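Long-range contacts in kynurenine formamidase (Bacillus anthracis, PDB 4CO9), which catalyses the zinc-dependent hydrolysis of N-formyl-L-kynurenine to L-kynurenine and formate, the second step of tryptophan degradation along the kynurenine pathway: residues C[11-16]-C[53-58]; C[49-54]-C[197-202]; C[110-115]-C[180-185]; C[149-154]-C[173-178]; C[189-194]-C[204-209]. One frame throughout, in Å; residues are numbered along the deposited sequence.

Contact 1 of 5, residues C[11-16]-C[53-58]; sequences ISQPLN and TGTHID. With ZN (zinc ion), chain P; ZN (zinc ion), chain O.
Gln13 and Thr55 meet through backbone and side chain at once. The amide of Gln13 donates to Thr55 OG1 at 2.9 Å, and the N-H...O angle of 159° marks a fairly straight bond. Followed outward, the Gln13 side chain has CB 3.9 Å from Thr55 OG1, near the bond its own backbone makes; CG runs past the same hydroxyl oxygen. With the chain extended beyond CG, OE1 is carried over to Gly54, where it lies 3.3 Å from CA. Thr55 OG1 is held from a second direction, since it is also hydrogen-bonded to Asn176 O. Water 1 links the two backbones, donating to Gln13 O and accepting from Thr55 N. Leu15 crosses Thr53 at a slant, its CD2 branch 4.1 Å from Thr53 CG2. Just beyond, Gly54 O accepts from His56 ND1 at 2.8 Å, with the oxygen in the plane of the imidazole ring. That bond, together with zinc coordination at NE2, probably sets the ring's rotation, while Asp58 bridges both metals through its two carboxylate oxygens. The one direct bond and the water bridge are consistent with a second-shell role, steadying the 53-55 loop whose carbonyl meets a zinc-binding histidine.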
# COMPACT_ATOMS: atom_id res chain seq x y z
N ILE C 11 -6.93 9.68 -2.47
CA ILE C 11 -8.30 9.26 -2.78
C ILE C 11 -8.67 7.97 -2.04
O ILE C 11 -9.48 7.17 -2.53
CB ILE C 11 -8.56 9.15 -4.30
CG1 ILE C 11 -7.60 8.16 -4.97
CG2 ILE C 11 -8.44 10.52 -4.93
CD1 ILE C 11 -8.09 7.68 -6.32
N SER C 12 -8.06 7.77 -0.87
CA SER C 12 -8.30 6.60 -0.04
C SER C 12 -9.19 6.95 1.16
O SER C 12 -9.18 8.07 1.65
CB SER C 12 -6.99 6.04 0.48
OG SER C 12 -6.08 5.77 -0.58
N GLN C 13 -9.97 5.96 1.61
CA GLN C 13 -10.76 6.10 2.82
C GLN C 13 -9.89 5.94 4.07
O GLN C 13 -9.11 5.00 4.16
CB GLN C 13 -11.89 5.06 2.84
CG GLN C 13 -12.94 5.26 1.76
CD GLN C 13 -14.09 4.28 1.85
OE1 GLN C 13 -14.00 3.25 2.50
NE2 GLN C 13 -15.19 4.61 1.19
N PRO C 14 -10.05 6.83 5.07
CA PRO C 14 -9.28 6.65 6.29
C PRO C 14 -9.64 5.34 6.97
O PRO C 14 -10.82 5.00 7.09
CB PRO C 14 -9.69 7.84 7.16
CG PRO C 14 -10.14 8.87 6.20
CD PRO C 14 -10.79 8.11 5.06
N LEU C 15 -8.61 4.61 7.38
CA LEU C 15 -8.76 3.33 8.05
C LEU C 15 -8.64 3.55 9.55
O LEU C 15 -7.59 3.94 10.05
CB LEU C 15 -7.69 2.35 7.58
CG LEU C 15 -7.82 1.83 6.14
CD1 LEU C 15 -6.56 1.03 5.79
CD2 LEU C 15 -9.06 0.96 5.96
N ASN C 16 -9.73 3.28 10.25
CA ASN C 16 -9.78 3.37 11.70
C ASN C 16 -10.95 2.52 12.20
O ASN C 16 -11.73 1.98 11.40
CB ASN C 16 -9.90 4.81 12.15
CG ASN C 16 -11.08 5.52 11.51
OD1 ASN C 16 -12.24 5.08 11.63
ND2 ASN C 16 -10.80 6.59 10.80
N THR C 53 -11.85 -3.80 3.13
CA THR C 53 -12.17 -2.68 4.00
C THR C 53 -11.51 -1.46 3.41
O THR C 53 -10.34 -1.50 3.08
CB THR C 53 -11.60 -2.90 5.42
OG1 THR C 53 -12.07 -4.14 5.91
CG2 THR C 53 -12.01 -1.79 6.39
N GLY C 54 -12.26 -0.37 3.33
CA GLY C 54 -11.72 0.87 2.81
C GLY C 54 -11.37 0.71 1.35
O GLY C 54 -11.91 -0.17 0.66
N THR C 55 -10.44 1.52 0.90
CA THR C 55 -10.00 1.51 -0.48
C THR C 55 -9.14 0.28 -0.69
O THR C 55 -8.15 0.08 0.02
CB THR C 55 -9.23 2.80 -0.79
OG1 THR C 55 -10.04 3.92 -0.40
CG2 THR C 55 -8.91 2.90 -2.26
N HIS C 56 -9.50 -0.56 -1.66
CA HIS C 56 -8.80 -1.82 -1.83
C HIS C 56 -9.01 -2.39 -3.22
O HIS C 56 -9.89 -1.95 -3.95
CB HIS C 56 -9.30 -2.82 -0.78
CG HIS C 56 -10.69 -3.30 -1.04
ND1 HIS C 56 -11.80 -2.59 -0.66
CD2 HIS C 56 -11.15 -4.41 -1.66
CE1 HIS C 56 -12.89 -3.25 -1.00
NE2 HIS C 56 -12.51 -4.36 -1.62
N ILE C 57 -8.20 -3.39 -3.55
CA ILE C 57 -8.32 -4.09 -4.82
C ILE C 57 -8.72 -5.54 -4.57
O ILE C 57 -8.35 -6.12 -3.54
CB ILE C 57 -7.02 -3.98 -5.67
CG1 ILE C 57 -5.83 -4.69 -5.01
CG2 ILE C 57 -6.70 -2.52 -5.93
CD1 ILE C 57 -5.62 -6.13 -5.48
N ASP C 58 -9.46 -6.10 -5.52
CA ASP C 58 -9.85 -7.51 -5.50
C ASP C 58 -8.92 -8.34 -6.37
O ASP C 58 -8.57 -7.93 -7.48
CB ASP C 58 -11.24 -7.70 -6.09
CG ASP C 58 -12.33 -7.09 -5.27
OD1 ASP C 58 -12.12 -6.71 -4.10
OD2 ASP C 58 -13.45 -6.98 -5.83
ZN ZN P . -13.48 -6.16 -2.63
ZN ZN O . -15.26 -6.54 -5.14
O HOH W 1 -8.41 2.85 2.61
O HOH W 2 -15.14 -7.20 -3.23
O HOH W 3 -17.59 -6.35 -4.15

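Contact 2 of 5, residues C[49-54]-C[197-202]; sequences MSIHTG and SDADGS. With ZN (zinc ion), chain P.
His52 presents the edge of its imidazole to the carboxylate of Asp200, and the two flat groups are turned 42° against each other. NE2 donates to Asp200 OD2 at 2.7 Å in a moderately bent bond. The oxygen lies close to the ring plane, yet the nitrogen approaches it on the anti side and 31° out of the carboxylate plane. The other ring nitrogen, ND1, binds a zinc ion at 2.2 Å. The ring is thus fixed at two points, and the carboxylate would be expected to make the histidine a more electron-rich ligand. Asp200 reaches it with CG placed between its backbone N and carbonyl carbon (chi1 54°). Its OD1 branch passes 3.6 Å from Ile51 CG1 and is hydrogen-bonded to Tyr30 of the second subunit. Ile51 CD1 packs on Ala199 CB at 4.3 Å. Ser50 OG accepts from His52 N in an ST turn, which shapes the backbone just ahead of the metal ligand. The contact joins the loop just after strand 44-50 to the approach and start of strand 201-203, an outermost strand of the main sheet within this chain and a neighbour of strand 56-58. Met49, on strand 44-50, pairs in an antiparallel ladder with a strand of the second subunit, so the sheet runs on across the interface.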
# COMPACT_ATOMS: atom_id res chain seq x y z
N MET C 49 -8.00 -6.79 10.18
CA MET C 49 -9.00 -6.28 9.25
C MET C 49 -9.41 -7.30 8.20
O MET C 49 -8.67 -8.26 7.91
CB MET C 49 -8.47 -5.03 8.53
CG MET C 49 -7.27 -5.28 7.62
SD MET C 49 -6.47 -3.76 7.00
CE MET C 49 -7.79 -3.13 6.02
N SER C 50 -10.61 -7.11 7.65
CA SER C 50 -10.98 -7.77 6.40
C SER C 50 -10.18 -7.13 5.28
O SER C 50 -9.93 -5.93 5.29
CB SER C 50 -12.46 -7.61 6.08
OG SER C 50 -12.74 -8.10 4.77
N ILE C 51 -9.79 -7.94 4.30
CA ILE C 51 -9.18 -7.48 3.05
C ILE C 51 -10.02 -6.39 2.35
O ILE C 51 -9.48 -5.39 1.80
CB ILE C 51 -8.98 -8.72 2.14
CG1 ILE C 51 -7.87 -9.62 2.74
CG2 ILE C 51 -8.64 -8.29 0.72
CD1 ILE C 51 -6.45 -9.04 2.74
N HIS C 52 -11.33 -6.55 2.42
CA HIS C 52 -12.24 -5.68 1.68
C HIS C 52 -12.77 -4.58 2.59
O HIS C 52 -13.97 -4.44 2.80
CB HIS C 52 -13.37 -6.54 1.09
CG HIS C 52 -12.86 -7.67 0.24
ND1 HIS C 52 -12.78 -7.60 -1.14
CD2 HIS C 52 -12.37 -8.88 0.58
CE1 HIS C 52 -12.25 -8.72 -1.61
NE2 HIS C 52 -12.00 -9.51 -0.58
N THR C 53 -11.85 -3.80 3.13
CA THR C 53 -12.17 -2.68 4.00
C THR C 53 -11.51 -1.46 3.41
O THR C 53 -10.34 -1.50 3.08
CB THR C 53 -11.60 -2.90 5.42
OG1 THR C 53 -12.07 -4.14 5.91
CG2 THR C 53 -12.01 -1.79 6.39
N GLY C 54 -12.26 -0.37 3.33
CA GLY C 54 -11.72 0.87 2.81
C GLY C 54 -11.37 0.71 1.35
O GLY C 54 -11.91 -0.17 0.66
N SER C 197 1.03 -13.03 -0.71
CA SER C 197 1.18 -14.27 -1.47
C SER C 197 -0.13 -14.98 -1.72
O SER C 197 -0.35 -15.51 -2.80
CB SER C 197 2.14 -15.24 -0.76
OG SER C 197 3.43 -14.67 -0.57
N ASP C 198 -1.00 -15.02 -0.71
CA ASP C 198 -2.12 -15.95 -0.72
C ASP C 198 -3.48 -15.29 -0.68
O ASP C 198 -4.49 -15.98 -0.57
CB ASP C 198 -1.99 -16.91 0.46
CG ASP C 198 -0.67 -17.66 0.45
OD1 ASP C 198 -0.32 -18.20 -0.60
OD2 ASP C 198 0.02 -17.69 1.47
N ALA C 199 -3.53 -13.96 -0.75
CA ALA C 199 -4.75 -13.24 -0.47
C ALA C 199 -5.70 -13.05 -1.65
O ALA C 199 -5.29 -13.10 -2.81
CB ALA C 199 -4.43 -11.88 0.18
N ASP C 200 -6.95 -12.79 -1.29
CA ASP C 200 -8.05 -12.56 -2.18
C ASP C 200 -8.18 -11.10 -2.59
O ASP C 200 -9.08 -10.75 -3.35
CB ASP C 200 -9.36 -13.01 -1.50
CG ASP C 200 -9.58 -12.35 -0.12
OD1 ASP C 200 -8.73 -12.52 0.78
OD2 ASP C 200 -10.62 -11.70 0.05
N GLY C 201 -7.29 -10.25 -2.09
CA GLY C 201 -7.31 -8.81 -2.40
C GLY C 201 -6.38 -8.10 -1.44
O GLY C 201 -5.69 -8.76 -0.66
N SER C 202 -6.34 -6.78 -1.51
CA SER C 202 -5.46 -6.02 -0.62
C SER C 202 -5.98 -4.63 -0.41
O SER C 202 -6.41 -3.99 -1.36
CB SER C 202 -4.06 -5.90 -1.21
OG SER C 202 -3.21 -5.16 -0.36
ZN ZN P . -13.48 -6.16 -2.63
O HOH W 2 -15.14 -7.20 -3.23

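Contact 3 of 5, residues C[110-115]-C[180-185]; sequences LLRTSS and DHVADG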
# COMPACT_ATOMS: atom_id res chain seq x y z
N LEU C 110 -11.60 5.51 -13.57
CA LEU C 110 -12.29 5.64 -12.27
C LEU C 110 -13.65 6.26 -12.49
O LEU C 110 -13.78 7.28 -13.18
CB LEU C 110 -11.48 6.49 -11.29
CG LEU C 110 -10.02 6.11 -11.09
CD1 LEU C 110 -9.35 6.99 -10.05
CD2 LEU C 110 -9.87 4.65 -10.71
N LEU C 111 -14.66 5.64 -11.88
CA LEU C 111 -16.05 6.05 -12.00
C LEU C 111 -16.53 6.71 -10.72
O LEU C 111 -16.57 6.07 -9.66
CB LEU C 111 -16.92 4.84 -12.32
CG LEU C 111 -16.52 3.95 -13.48
CD1 LEU C 111 -17.54 2.83 -13.67
CD2 LEU C 111 -16.41 4.76 -14.76
N ARG C 112 -16.89 7.99 -10.80
CA ARG C 112 -17.52 8.70 -9.70
C ARG C 112 -19.04 8.53 -9.78
O ARG C 112 -19.68 9.12 -10.65
CB ARG C 112 -17.18 10.20 -9.72
CG ARG C 112 -17.56 10.91 -8.42
CD ARG C 112 -17.55 12.44 -8.48
NE ARG C 112 -16.24 12.99 -8.86
CZ ARG C 112 -15.89 13.25 -10.11
NH1 ARG C 112 -16.75 13.06 -11.12
NH2 ARG C 112 -14.68 13.71 -10.36
N THR C 113 -19.59 7.68 -8.92
CA THR C 113 -21.04 7.54 -8.81
C THR C 113 -21.60 8.58 -7.85
O THR C 113 -22.76 8.94 -7.97
CB THR C 113 -21.47 6.14 -8.32
OG1 THR C 113 -21.15 6.00 -6.93
CG2 THR C 113 -20.82 5.03 -9.13
N SER C 114 -20.78 9.02 -6.91
CA SER C 114 -21.21 9.91 -5.82
C SER C 114 -22.45 9.38 -5.13
O SER C 114 -23.28 10.16 -4.66
CB SER C 114 -21.46 11.33 -6.34
OG SER C 114 -20.28 11.87 -6.94
N SER C 115 -22.60 8.06 -5.08
CA SER C 115 -23.82 7.44 -4.58
C SER C 115 -23.81 7.29 -3.06
O SER C 115 -24.86 7.33 -2.42
CB SER C 115 -24.08 6.11 -5.24
OG SER C 115 -25.23 5.49 -4.68
N ASP C 180 -15.11 12.64 -4.49
CA ASP C 180 -15.94 13.85 -4.49
C ASP C 180 -15.12 15.15 -4.43
O ASP C 180 -15.59 16.19 -4.87
CB ASP C 180 -17.04 13.79 -3.42
CG ASP C 180 -18.32 13.11 -3.92
OD1 ASP C 180 -18.27 12.32 -4.91
OD2 ASP C 180 -19.38 13.37 -3.33
N HIS C 181 -13.86 15.06 -3.99
CA HIS C 181 -12.98 16.21 -3.91
C HIS C 181 -12.06 16.37 -5.12
O HIS C 181 -11.20 17.22 -5.12
CB HIS C 181 -12.15 16.16 -2.62
CG HIS C 181 -11.22 14.99 -2.54
ND1 HIS C 181 -11.66 13.70 -2.31
CD2 HIS C 181 -9.87 14.90 -2.66
CE1 HIS C 181 -10.63 12.87 -2.31
NE2 HIS C 181 -9.53 13.58 -2.51
N VAL C 182 -12.25 15.57 -6.16
CA VAL C 182 -11.41 15.67 -7.35
C VAL C 182 -12.25 15.86 -8.61
O VAL C 182 -13.35 15.32 -8.75
CB VAL C 182 -10.46 14.45 -7.51
CG1 VAL C 182 -9.69 14.20 -6.23
CG2 VAL C 182 -11.22 13.20 -7.92
N ALA C 183 -11.69 16.62 -9.53
CA ALA C 183 -12.38 16.94 -10.77
C ALA C 183 -12.21 15.82 -11.77
O ALA C 183 -11.24 15.03 -11.70
CB ALA C 183 -11.82 18.24 -11.34
N ASP C 184 -13.12 15.76 -12.74
CA ASP C 184 -12.99 14.85 -13.86
C ASP C 184 -11.72 15.16 -14.63
O ASP C 184 -11.25 16.30 -14.63
CB ASP C 184 -14.17 14.98 -14.82
CG ASP C 184 -15.47 14.50 -14.24
OD1 ASP C 184 -15.47 13.73 -13.26
OD2 ASP C 184 -16.52 14.85 -14.81
N GLY C 185 -11.18 14.17 -15.31
CA GLY C 185 -10.05 14.41 -16.18
C GLY C 185 -8.96 13.37 -16.06
O GLY C 185 -9.20 12.24 -15.61
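The backbones of 110-115 and 180-185 stay well separated, with the closest CA atoms, those of Ser114 and Asp180, 6.7 Å apart, so side chains, chiefly Arg112, reach across to side-chain and backbone oxygens. Arg112 CG lies anti to the backbone N (chi1 -167°), and a bend at chi3 brings the guanidinium edge to the 182-184 loop. Both terminal nitrogens grip a single oxygen, Asp184 OD1, in an end-on salt bridge: NH1 at 2.6 Å on the syn side and NH2 at 3.0 Å on the anti side. The oxygen lies in the guanidinium plane, but the carboxylate is rotated 35° from that plane. NH2 has a further acceptor in Val182 O at 2.6 Å, reached at a tilt to both the guanidinium and carbonyl planes. NE bonds to Leu179 O, and NH1 also forms a salt bridge with Asp86. Together these partners hold the guanidinium's rotation and probably spread its charge. Along the aliphatic part of the arginine, Asp180 OD1 rests 3.6 Å from Arg112 CD and accepts from Ser114 OG at 2.9 Å on its syn side. This Ser114-Asp180 link belongs to the more exposed part of the contact. In the fold, it fastens the end of strand 108-112 to the loop leading from strand 172-175 into strand 185-190; Asp86 belongs to strand 81-86, which lies between strands 108-112 and 185-190 in the sheet.

Contact 4 of 5, residues C[149-154]-C[173-178]; sequences VPSVDP and ILENVV. With ZN (zinc ion), chain O; ZN (zinc ion), chain P.
Glu175 and Asn176 pack closely against the backbone of Val149 and Pro150. Asn176 N donates to Val149 O at 3.0 Å. Asn176 OD1 comes 3.1 Å from Pro150 N, which has no hydrogen to offer, and lies 3.5 Å from Pro150 CG; the amide's ND2 instead donates to Gly54 O. The Glu175 chain, extended beyond CG, runs along the Pro150 carbonyl, and Pro150 O lies 3.1 Å from Glu175 CD.

The metal side is held more lightly by protein and more by zinc and water. Glu175 OE2 binds one zinc ion at 2.1 Å, OE1 bridges both, and waters 2 and 3 occupy further metal positions. Across the segments, OE2 receives just a weak bond from Val152 N at 3.4 Å, and nearby Val152 CG1 meets Ile173 CG2 at 4.0 Å. The metals, rather than the loop, thus dominate the hold on the carboxylate.

The contact joins the loop after strand 144-147 to the end of its neighbour, strand 172-175. Helix 161-168 supplies His163, a further zinc ligand, and strand 56-58 flanks the other edge of strand 172-175.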
# COMPACT_ATOMS: atom_id res chain seq x y z
N VAL C 149 -17.60 3.04 -4.62
CA VAL C 149 -18.51 2.26 -3.79
C VAL C 149 -17.84 0.89 -3.50
O VAL C 149 -16.81 0.58 -4.08
CB VAL C 149 -19.88 2.06 -4.46
CG1 VAL C 149 -20.69 3.34 -4.38
CG2 VAL C 149 -19.71 1.63 -5.91
N PRO C 150 -18.40 0.10 -2.57
CA PRO C 150 -17.68 -1.12 -2.13
C PRO C 150 -17.65 -2.27 -3.12
O PRO C 150 -16.89 -3.21 -2.91
CB PRO C 150 -18.46 -1.56 -0.89
CG PRO C 150 -19.16 -0.34 -0.42
CD PRO C 150 -19.50 0.44 -1.65
N SER C 151 -18.48 -2.22 -4.15
CA SER C 151 -18.56 -3.32 -5.08
C SER C 151 -18.88 -2.87 -6.51
O SER C 151 -19.45 -1.80 -6.72
CB SER C 151 -19.62 -4.31 -4.62
OG SER C 151 -19.52 -5.52 -5.37
N VAL C 152 -18.47 -3.70 -7.46
CA VAL C 152 -18.89 -3.54 -8.87
C VAL C 152 -20.17 -4.32 -9.18
O VAL C 152 -20.75 -4.15 -10.25
CB VAL C 152 -17.78 -3.95 -9.86
CG1 VAL C 152 -16.56 -3.05 -9.69
CG2 VAL C 152 -17.41 -5.42 -9.71
N ASP C 153 -20.61 -5.18 -8.25
CA ASP C 153 -21.86 -5.92 -8.38
C ASP C 153 -22.84 -5.49 -7.30
O ASP C 153 -22.44 -4.88 -6.28
CB ASP C 153 -21.61 -7.42 -8.24
CG ASP C 153 -21.12 -8.04 -9.52
OD1 ASP C 153 -21.86 -8.00 -10.53
OD2 ASP C 153 -19.99 -8.58 -9.53
N PRO C 154 -24.14 -5.80 -7.49
CA PRO C 154 -25.09 -5.44 -6.44
C PRO C 154 -24.71 -6.09 -5.12
O PRO C 154 -24.17 -7.20 -5.10
CB PRO C 154 -26.43 -5.99 -6.96
CG PRO C 154 -26.25 -6.08 -8.44
CD PRO C 154 -24.80 -6.44 -8.63
N ILE C 173 -9.79 -4.62 -10.63
CA ILE C 173 -10.86 -3.99 -9.87
C ILE C 173 -10.35 -3.27 -8.64
O ILE C 173 -9.64 -3.86 -7.82
CB ILE C 173 -11.91 -5.04 -9.42
CG1 ILE C 173 -12.57 -5.66 -10.65
CG2 ILE C 173 -12.97 -4.40 -8.52
CD1 ILE C 173 -13.41 -6.89 -10.35
N LEU C 174 -10.75 -2.00 -8.52
CA LEU C 174 -10.42 -1.15 -7.39
C LEU C 174 -11.72 -0.60 -6.84
O LEU C 174 -12.53 -0.05 -7.58
CB LEU C 174 -9.51 -0.03 -7.89
CG LEU C 174 -9.25 1.19 -7.01
CD1 LEU C 174 -8.60 0.77 -5.69
CD2 LEU C 174 -8.38 2.18 -7.76
N GLU C 175 -11.94 -0.76 -5.53
CA GLU C 175 -13.19 -0.39 -4.89
C GLU C 175 -12.97 0.61 -3.76
O GLU C 175 -11.87 0.70 -3.19
CB GLU C 175 -13.91 -1.64 -4.37
CG GLU C 175 -14.49 -2.48 -5.49
CD GLU C 175 -14.77 -3.92 -5.12
OE1 GLU C 175 -14.18 -4.42 -4.13
OE2 GLU C 175 -15.57 -4.57 -5.85
N ASN C 176 -14.01 1.39 -3.46
CA ASN C 176 -14.01 2.38 -2.39
C ASN C 176 -13.00 3.53 -2.55
O ASN C 176 -12.47 4.02 -1.56
CB ASN C 176 -13.83 1.71 -1.02
CG ASN C 176 -15.10 1.05 -0.51
OD1 ASN C 176 -16.21 1.45 -0.85
ND2 ASN C 176 -14.93 0.04 0.33
N VAL C 177 -12.74 3.96 -3.77
CA VAL C 177 -11.99 5.21 -3.92
C VAL C 177 -12.88 6.38 -3.50
O VAL C 177 -14.10 6.25 -3.47
CB VAL C 177 -11.42 5.44 -5.34
CG1 VAL C 177 -10.26 4.49 -5.61
CG2 VAL C 177 -12.49 5.32 -6.43
N VAL C 178 -12.25 7.49 -3.15
CA VAL C 178 -12.93 8.71 -2.71
C VAL C 178 -12.69 9.78 -3.75
O VAL C 178 -11.56 10.22 -3.94
CB VAL C 178 -12.36 9.19 -1.37
CG1 VAL C 178 -13.11 10.41 -0.87
CG2 VAL C 178 -12.39 8.06 -0.35
ZN ZN O . -15.26 -6.54 -5.14
ZN ZN P . -13.48 -6.16 -2.63
O HOH W 2 -15.14 -7.20 -3.23
O HOH W 3 -17.59 -6.35 -4.15

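Contact 5 of 5, residues C[189-194]-C[204-209]; sequences LIALPL and VRAVIR
This is an antiparallel strand pairing between the end of strand 185-190 and strand 207-210, neighbours in the main mixed sheet, and it opens into a water-bridged stretch beyond Ala191. The segments run 172° apart. Ile190 and Val207 form a hydrogen-bonded pair: Ile190 N donates to Val207 O at 2.9 Å with an angle of 173°, and Val207 N returns a bond of 2.9 Å to Ile190 O. Their side chains lie side by side and point the same way, with Ile190 CB 3.8 Å from Val207 CG2. On the other face, the non-hydrogen-bonded pair Leu189 and Ile208 crosses at an angle; Leu189 CG is anti to its amide nitrogen (chi1 172°), which brings CD1 to 3.7 Å from Ile208 CG2. Ala191 CB and Ala206 CB meet at 4.0 Å. Farther along, water 4 joins Leu192 O to Arg205 N and water 5 joins Leu192 N to Arg205 O, in place of direct backbone bonds. Val204 CG1 lies close, 3.2 Å, to Leu192 O. The Arg205 side chain leads away, to a salt bridge with Asp10 and a hydrogen bond to Pro193 O of the second subunit, while Ile190 packs on its counterpart there. Two waters thus satisfy main-chain groups where direct bonding stops, while the arginine pairs its charge within its own chain and also donates across the dimer interface.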
# COMPACT_ATOMS: atom_id res chain seq x y z
N LEU C 189 -2.35 7.57 -11.65
CA LEU C 189 -2.89 6.83 -10.49
C LEU C 189 -1.81 5.94 -9.91
O LEU C 189 -1.00 5.37 -10.64
CB LEU C 189 -4.06 5.94 -10.92
CG LEU C 189 -4.66 4.95 -9.90
CD1 LEU C 189 -5.31 5.66 -8.73
CD2 LEU C 189 -5.68 4.05 -10.60
N ILE C 190 -1.80 5.82 -8.59
CA ILE C 190 -1.08 4.76 -7.89
C ILE C 190 -2.08 4.09 -6.95
O ILE C 190 -2.73 4.75 -6.14
CB ILE C 190 0.08 5.31 -7.04
CG1 ILE C 190 1.07 6.09 -7.92
CG2 ILE C 190 0.79 4.17 -6.32
CD1 ILE C 190 2.07 6.91 -7.13
N ALA C 191 -2.18 2.76 -7.05
CA ALA C 191 -3.07 2.00 -6.17
C ALA C 191 -2.58 0.57 -5.99
O ALA C 191 -3.22 -0.38 -6.41
CB ALA C 191 -4.48 2.03 -6.72
N LEU C 192 -1.41 0.43 -5.36
CA LEU C 192 -0.68 -0.83 -5.38
C LEU C 192 -1.12 -1.79 -4.28
O LEU C 192 -1.20 -1.39 -3.12
CB LEU C 192 0.82 -0.57 -5.22
CG LEU C 192 1.55 -0.06 -6.46
CD1 LEU C 192 2.81 0.68 -6.05
CD2 LEU C 192 1.89 -1.21 -7.39
N PRO C 193 -1.37 -3.06 -4.63
CA PRO C 193 -1.63 -4.04 -3.56
C PRO C 193 -0.37 -4.35 -2.78
O PRO C 193 0.74 -4.28 -3.32
CB PRO C 193 -2.08 -5.30 -4.31
CG PRO C 193 -1.70 -5.11 -5.73
CD PRO C 193 -1.40 -3.66 -5.98
N LEU C 194 -0.55 -4.69 -1.51
CA LEU C 194 0.52 -5.26 -0.72
C LEU C 194 0.94 -6.59 -1.34
O LEU C 194 0.17 -7.21 -2.07
CB LEU C 194 0.06 -5.45 0.73
CG LEU C 194 -0.35 -4.17 1.48
CD1 LEU C 194 -0.80 -4.54 2.89
CD2 LEU C 194 0.80 -3.18 1.55
N VAL C 204 -5.19 -0.79 -0.24
CA VAL C 204 -4.20 0.00 -0.97
C VAL C 204 -4.29 1.45 -0.53
O VAL C 204 -5.30 1.88 0.05
CB VAL C 204 -4.42 -0.05 -2.49
CG1 VAL C 204 -4.42 -1.49 -2.99
CG2 VAL C 204 -5.70 0.66 -2.90
N ARG C 205 -3.21 2.19 -0.77
CA ARG C 205 -3.27 3.64 -0.67
C ARG C 205 -3.37 4.14 -2.09
O ARG C 205 -2.39 4.13 -2.84
CB ARG C 205 -2.03 4.22 0.00
CG ARG C 205 -2.16 5.71 0.31
CD ARG C 205 -3.19 5.94 1.39
NE ARG C 205 -3.32 7.34 1.80
CZ ARG C 205 -2.54 7.97 2.66
NH1 ARG C 205 -1.48 7.37 3.21
NH2 ARG C 205 -2.79 9.23 2.96
N ALA C 206 -4.58 4.51 -2.49
CA ALA C 206 -4.81 5.08 -3.79
C ALA C 206 -4.60 6.58 -3.74
O ALA C 206 -5.19 7.27 -2.91
CB ALA C 206 -6.21 4.74 -4.28
N VAL C 207 -3.74 7.06 -4.64
CA VAL C 207 -3.50 8.48 -4.81
C VAL C 207 -3.46 8.82 -6.30
O VAL C 207 -3.17 7.96 -7.13
CB VAL C 207 -2.16 8.93 -4.17
CG1 VAL C 207 -2.15 8.62 -2.69
CG2 VAL C 207 -0.97 8.27 -4.85
N ILE C 208 -3.69 10.09 -6.62
CA ILE C 208 -3.64 10.57 -8.00
C ILE C 208 -2.95 11.93 -8.11
O ILE C 208 -2.98 12.72 -7.17
CB ILE C 208 -5.06 10.70 -8.63
CG1 ILE C 208 -5.97 11.63 -7.80
CG2 ILE C 208 -5.67 9.33 -8.80
CD1 ILE C 208 -7.34 11.88 -8.40
N ARG C 209 -2.33 12.17 -9.27
CA ARG C 209 -1.70 13.43 -9.57
C ARG C 209 -2.19 13.92 -10.93
O ARG C 209 -2.13 13.16 -11.91
CB ARG C 209 -0.19 13.23 -9.62
CG ARG C 209 0.60 14.49 -9.88
CD ARG C 209 2.09 14.24 -9.71
NE ARG C 209 2.62 13.34 -10.70
CZ ARG C 209 3.89 12.95 -10.75
NH1 ARG C 209 4.76 13.35 -9.83
NH2 ARG C 209 4.29 12.13 -11.71
O HOH W 4 -0.85 0.74 -1.63
O HOH W 5 -0.09 2.46 -3.50

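In the fold
Contacts 1, 2 and 4 converge on the binuclear zinc site: contact 1 supplies His56 and Asp58, contact 2 His52 and contact 4 Glu175, with His163 completing the protein ligands. The centre of contact 1 is about 10 Å from those of contacts 2 and 4, which are about 14 Å apart, and water 2 is common to all three. Asn176 couples contact 4 to contact 1, while Ile57 N, 2.9 Å from Ser202 O, links contacts 1 and 2. Contact 5 backs this group: Ser12 OG lies 2.9 Å from Ala206 O, and Leu174 packs on Val204 and Ala191. Contact 3 is farthest from contact 2, about 24 Å between centres, yet touches contacts 1, 4 and 5; Leu110 reaches Leu174 and Leu189.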